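Local atomic coordinates of large adhesion protein (Lap) involved in biofilm formation (Marinobacter hydrocarbonoclasticus, PDB entry 6XI3), a protein that forms part of the extending region of a bacterial RTX adhesin, a chain of calcium-linked Ig-like beta-sandwich domains that probably helps the adhesin reach its target during biofilm formation. Residues V32-L46 with G81-L93. Residues are numbered along the deposited sequence; the frame is centred on the assembly and turned at random.
Sequences VSLDTVDNTAQTANL and GSYSLTGVDISSL. With EDO (1,2-ethanediol), chain K.
In the antiparallel three-stranded sheet of the first Ig-like beta-sandwich domain, Ala44 and Val88 form a hydrogen-bonded pair at a G1 beta bulge, in which Gly87 and Val88 both face Ala44. Ala44 N donates to Val88 O and Val88 N to Ala44 O, both at 2.9 Å. Beyond the bulge, Leu46 and Leu85 form the next hydrogen-bonded pair. Gly87, with positive phi, supplies the extra residue. Its N donates to Asn45 OD1 at 2.9 Å in a nearly straight bond (171°), 31° off the amide carbonyl plane. The Asn45 CG lies beside its backbone N (chi1 -53°), and this brings OD1 to the bulge. Past Asp89 the strand ends, and Ile90 N reaches Gln42 O from above its carbonyl plane. The Ile90 side chain turns inward, its CD1 4.1 Å from both Ala44 CB and Val37 CG1. Asp89 OD1 accepts Ser91 N, which closes an Asx turn, and also Ser91 OG, both from the same face of its carboxylate plane. At the opposite end, Tyr83 OH packs 3.2 Å from Val32 CB while hydrogen-bonding Thr31 O. Asn45 OD1 thus gives the bulge N-H an acceptor from the neighbouring strand, while Ile90 packs between this sheet and Leu120 of the facing one.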
loop_
_atom_site.group_PDB
_atom_site.type_symbol
_atom_site.label_atom_id
_atom_site.label_comp_id
_atom_site.label_asym_id
_atom_site.label_seq_id
_atom_site.Cartn_x
_atom_site.Cartn_y
_atom_site.Cartn_z
ATOM N N VAL A 32 27.263 -18.965 -56.292
ATOM C CA VAL A 32 25.880 -18.457 -56.160
ATOM C C VAL A 32 25.948 -17.167 -55.337
ATOM O O VAL A 32 26.784 -17.096 -54.444
ATOM C CB VAL A 32 24.978 -19.535 -55.543
ATOM C CG1 VAL A 32 25.331 -19.804 -54.078
ATOM C CG2 VAL A 32 23.512 -19.202 -55.716
ATOM N N SER A 33 25.124 -16.170 -55.653
ATOM C CA SER A 33 24.982 -14.949 -54.825
ATOM C C SER A 33 23.507 -14.735 -54.593
ATOM O O SER A 33 22.737 -15.040 -55.495
ATOM C CB SER A 33 25.638 -13.720 -55.418
ATOM O OG SER A 33 25.139 -13.486 -56.704
ATOM N N LEU A 34 23.172 -14.247 -53.397
ATOM C CA LEU A 34 21.816 -13.764 -53.071
ATOM C C LEU A 34 21.836 -12.255 -53.335
ATOM O O LEU A 34 22.449 -11.542 -52.562
ATOM C CB LEU A 34 21.523 -14.138 -51.625
ATOM C CG LEU A 34 20.207 -13.619 -51.064
ATOM C CD1 LEU A 34 19.011 -14.195 -51.815
ATOM C CD2 LEU A 34 20.127 -13.956 -49.592
ATOM N N ASP A 35 21.270 -11.816 -54.451
ATOM C CA ASP A 35 21.425 -10.419 -54.925
ATOM C C ASP A 35 20.463 -9.505 -54.187
ATOM O O ASP A 35 20.867 -8.391 -53.866
ATOM C CB ASP A 35 21.206 -10.329 -56.414
ATOM C CG ASP A 35 22.233 -11.197 -57.119
ATOM O OD1 ASP A 35 23.397 -11.168 -56.693
ATOM O OD2 ASP A 35 21.855 -11.872 -58.058
ATOM N N THR A 36 19.237 -9.941 -53.955
ATOM C CA THR A 36 18.248 -9.090 -53.249
ATOM C C THR A 36 17.292 -9.982 -52.472
ATOM O O THR A 36 16.942 -11.061 -52.941
ATOM C CB THR A 36 17.452 -8.145 -54.168
ATOM O OG1 THR A 36 16.385 -8.869 -54.767
ATOM C CG2 THR A 36 18.243 -7.485 -55.273
ATOM N N VAL A 37 16.908 -9.514 -51.300
ATOM C CA VAL A 37 15.757 -10.046 -50.542
ATOM C C VAL A 37 14.781 -8.884 -50.464
ATOM O O VAL A 37 15.186 -7.806 -49.925
ATOM C CB VAL A 37 16.154 -10.516 -49.138
ATOM C CG1 VAL A 37 14.936 -10.904 -48.308
ATOM C CG2 VAL A 37 17.159 -11.641 -49.203
ATOM N N ASP A 38 13.596 -9.086 -51.034
ATOM C CA ASP A 38 12.489 -8.107 -50.982
ATOM C C ASP A 38 11.558 -8.513 -49.836
ATOM O O ASP A 38 10.705 -9.386 -50.046
ATOM C CB ASP A 38 11.814 -8.012 -52.351
ATOM C CG ASP A 38 10.755 -6.926 -52.446
ATOM O OD1 ASP A 38 10.170 -6.564 -51.386
ATOM O OD2 ASP A 38 10.471 -6.514 -53.582
ATOM N N ASN A 39 11.709 -7.847 -48.698
ATOM C CA ASN A 39 10.926 -8.052 -47.454
ATOM C C ASN A 39 9.425 -7.820 -47.677
ATOM O O ASN A 39 8.624 -8.543 -47.030
ATOM C CB ASN A 39 11.507 -7.198 -46.326
ATOM C CG ASN A 39 12.830 -7.750 -45.855
ATOM O OD1 ASN A 39 12.958 -8.951 -45.620
ATOM N ND2 ASN A 39 13.819 -6.896 -45.693
ATOM N N THR A 40 9.029 -6.900 -48.562
ATOM C CA THR A 40 7.596 -6.576 -48.825
ATOM C C THR A 40 6.969 -7.649 -49.723
ATOM O O THR A 40 5.942 -8.209 -49.344
ATOM C CB THR A 40 7.412 -5.162 -49.394
ATOM O OG1 THR A 40 8.181 -4.324 -48.535
ATOM C CG2 THR A 40 5.970 -4.690 -49.429
ATOM N N ALA A 41 7.575 -7.975 -50.858
ATOM C CA ALA A 41 7.053 -9.026 -51.764
ATOM C C ALA A 41 7.388 -10.432 -51.216
ATOM O O ALA A 41 6.755 -11.400 -51.679
ATOM C CB ALA A 41 7.632 -8.809 -53.146
ATOM N N GLN A 42 8.315 -10.548 -50.238
ATOM C CA GLN A 42 8.794 -11.875 -49.713
ATOM C C GLN A 42 9.296 -12.728 -50.887
ATOM O O GLN A 42 8.724 -13.837 -51.174
ATOM C CB GLN A 42 7.687 -12.587 -48.938
ATOM C CG GLN A 42 7.160 -11.757 -47.779
ATOM C CD GLN A 42 5.990 -12.447 -47.131
ATOM O OE1 GLN A 42 4.841 -12.140 -47.423
ATOM N NE2 GLN A 42 6.272 -13.478 -46.353
ATOM N N THR A 43 10.253 -12.164 -51.612
ATOM C CA THR A 43 10.875 -12.807 -52.787
ATOM C C THR A 43 12.371 -12.606 -52.693
ATOM O O THR A 43 12.799 -11.726 -51.968
ATOM C CB THR A 43 10.401 -12.221 -54.125
ATOM O OG1 THR A 43 10.751 -10.836 -54.199
ATOM C CG2 THR A 43 8.917 -12.390 -54.319
ATOM N N ALA A 44 13.123 -13.390 -53.448
ATOM C CA ALA A 44 14.580 -13.213 -53.532
ATOM C C ALA A 44 14.995 -13.339 -54.986
ATOM O O ALA A 44 14.353 -14.083 -55.749
ATOM C CB ALA A 44 15.285 -14.237 -52.682
ATOM N N ASN A 45 16.089 -12.672 -55.302
ATOM C CA ASN A 45 16.770 -12.773 -56.614
ATOM C C ASN A 45 18.150 -13.359 -56.348
ATOM O O ASN A 45 18.862 -12.865 -55.387
ATOM C CB ASN A 45 16.851 -11.434 -57.341
ATOM C CG ASN A 45 15.514 -10.737 -57.500
ATOM O OD1 ASN A 45 14.448 -11.344 -57.321
ATOM N ND2 ASN A 45 15.585 -9.466 -57.891
ATOM N N LEU A 46 18.478 -14.387 -57.136
ATOM C CA LEU A 46 19.742 -15.158 -57.076
ATOM C C LEU A 46 20.408 -15.088 -58.445
ATOM O O LEU A 46 19.685 -15.091 -59.446
ATOM C CB LEU A 46 19.426 -16.634 -56.833
ATOM C CG LEU A 46 18.505 -16.945 -55.679
ATOM C CD1 LEU A 46 18.086 -18.390 -55.738
ATOM C CD2 LEU A 46 19.203 -16.649 -54.372
ATOM N N GLY A 81 27.670 -19.661 -69.153
ATOM C CA GLY A 81 27.953 -20.346 -67.891
ATOM C C GLY A 81 27.205 -19.701 -66.739
ATOM O O GLY A 81 27.311 -20.224 -65.617
ATOM N N SER A 82 26.442 -18.627 -66.987
ATOM C CA SER A 82 25.764 -17.889 -65.889
ATOM C C SER A 82 24.357 -18.447 -65.719
ATOM O O SER A 82 23.841 -19.151 -66.623
ATOM C CB SER A 82 25.759 -16.390 -66.120
ATOM O OG SER A 82 24.926 -16.094 -67.214
ATOM N N TYR A 83 23.736 -18.134 -64.591
ATOM C CA TYR A 83 22.350 -18.546 -64.300
ATOM C C TYR A 83 21.769 -17.484 -63.381
ATOM O O TYR A 83 22.542 -16.788 -62.743
ATOM C CB TYR A 83 22.289 -19.953 -63.693
ATOM C CG TYR A 83 22.903 -20.111 -62.333
ATOM C CD1 TYR A 83 24.251 -20.310 -62.183
ATOM C CD2 TYR A 83 22.112 -20.122 -61.203
ATOM C CE1 TYR A 83 24.808 -20.476 -60.939
ATOM C CE2 TYR A 83 22.656 -20.257 -59.946
ATOM C CZ TYR A 83 24.008 -20.422 -59.813
ATOM O OH TYR A 83 24.575 -20.582 -58.588
ATOM N N SER A 84 20.457 -17.339 -63.380
ATOM C CA SER A 84 19.781 -16.468 -62.389
ATOM C C SER A 84 18.323 -16.870 -62.203
ATOM O O SER A 84 17.783 -17.582 -63.019
ATOM C CB SER A 84 19.882 -15.029 -62.807
ATOM O OG SER A 84 19.079 -14.886 -63.949
ATOM N N LEU A 85 17.756 -16.490 -61.064
ATOM C CA LEU A 85 16.315 -16.634 -60.757
ATOM C C LEU A 85 15.876 -15.294 -60.140
ATOM O O LEU A 85 16.636 -14.766 -59.336
ATOM C CB LEU A 85 16.079 -17.800 -59.793
ATOM C CG LEU A 85 16.311 -19.206 -60.353
ATOM C CD1 LEU A 85 15.982 -20.283 -59.326
ATOM C CD2 LEU A 85 15.484 -19.449 -61.611
ATOM N N THR A 86 14.737 -14.761 -60.568
ATOM C CA THR A 86 14.141 -13.477 -60.089
ATOM C C THR A 86 12.786 -13.787 -59.456
ATOM O O THR A 86 12.060 -14.600 -60.029
ATOM C CB THR A 86 13.986 -12.494 -61.265
ATOM O OG1 THR A 86 15.289 -12.218 -61.781
ATOM C CG2 THR A 86 13.318 -11.186 -60.875
ATOM N N GLY A 87 12.421 -13.126 -58.359
ATOM C CA GLY A 87 11.068 -13.277 -57.787
ATOM C C GLY A 87 10.848 -14.640 -57.190
ATOM O O GLY A 87 9.694 -15.104 -57.204
ATOM N N VAL A 88 11.907 -15.297 -56.684
ATOM C CA VAL A 88 11.736 -16.612 -56.010
ATOM C C VAL A 88 10.870 -16.383 -54.763
ATOM O O VAL A 88 11.200 -15.512 -53.970
ATOM C CB VAL A 88 13.081 -17.257 -55.643
ATOM C CG1 VAL A 88 12.875 -18.525 -54.833
ATOM C CG2 VAL A 88 13.915 -17.521 -56.895
ATOM N N ASP A 89 9.824 -17.165 -54.596
ATOM C CA ASP A 89 8.857 -17.048 -53.476
ATOM C C ASP A 89 9.487 -17.551 -52.174
ATOM O O ASP A 89 9.686 -18.770 -52.050
ATOM C CB ASP A 89 7.621 -17.879 -53.773
ATOM C CG ASP A 89 6.451 -17.549 -52.856
ATOM O OD1 ASP A 89 6.618 -16.774 -51.849
ATOM O OD2 ASP A 89 5.390 -18.041 -53.169
ATOM N N ILE A 90 9.734 -16.655 -51.223
ATOM C CA ILE A 90 10.208 -17.050 -49.866
ATOM C C ILE A 90 9.161 -16.715 -48.797
ATOM O O ILE A 90 9.525 -16.711 -47.606
ATOM C CB ILE A 90 11.589 -16.450 -49.580
ATOM C CG1 ILE A 90 11.620 -14.934 -49.748
ATOM C CG2 ILE A 90 12.612 -17.135 -50.504
ATOM C CD1 ILE A 90 12.940 -14.314 -49.352
ATOM N N SER A 91 7.890 -16.633 -49.189
ATOM C CA SER A 91 6.764 -16.406 -48.249
ATOM C C SER A 91 6.594 -17.619 -47.327
ATOM O O SER A 91 6.062 -17.437 -46.248
ATOM C CB SER A 91 5.484 -16.079 -48.963
ATOM O OG SER A 91 5.047 -17.196 -49.711
ATOM N N SER A 92 7.048 -18.806 -47.719
ATOM C CA SER A 92 7.020 -20.016 -46.857
ATOM C C SER A 92 8.075 -19.901 -45.747
ATOM O O SER A 92 8.014 -20.691 -44.818
ATOM C CB SER A 92 7.203 -21.273 -47.673
ATOM O OG SER A 92 8.502 -21.330 -48.256
ATOM N N LEU A 93 9.051 -19.000 -45.845
ATOM C CA LEU A 93 10.173 -19.002 -44.889
ATOM C C LEU A 93 9.850 -18.018 -43.763
ATOM O O LEU A 93 9.059 -17.072 -43.993
ATOM C CB LEU A 93 11.488 -18.640 -45.569
ATOM C CG LEU A 93 11.866 -19.552 -46.740
ATOM C CD1 LEU A 93 13.213 -19.149 -47.325
ATOM C CD2 LEU A 93 11.876 -21.006 -46.312
HETATM C C1 EDO K . 28.637 -16.317 -51.650
HETATM O O1 EDO K . 27.985 -15.096 -52.003
HETATM C C2 EDO K . 28.591 -17.382 -52.725
HETATM O O2 EDO K . 29.541 -17.214 -53.789
HETATM O O HOH W 1 5.900 -14.098 -52.077
HETATM O O HOH W 2 8.626 -14.162 -46.002
#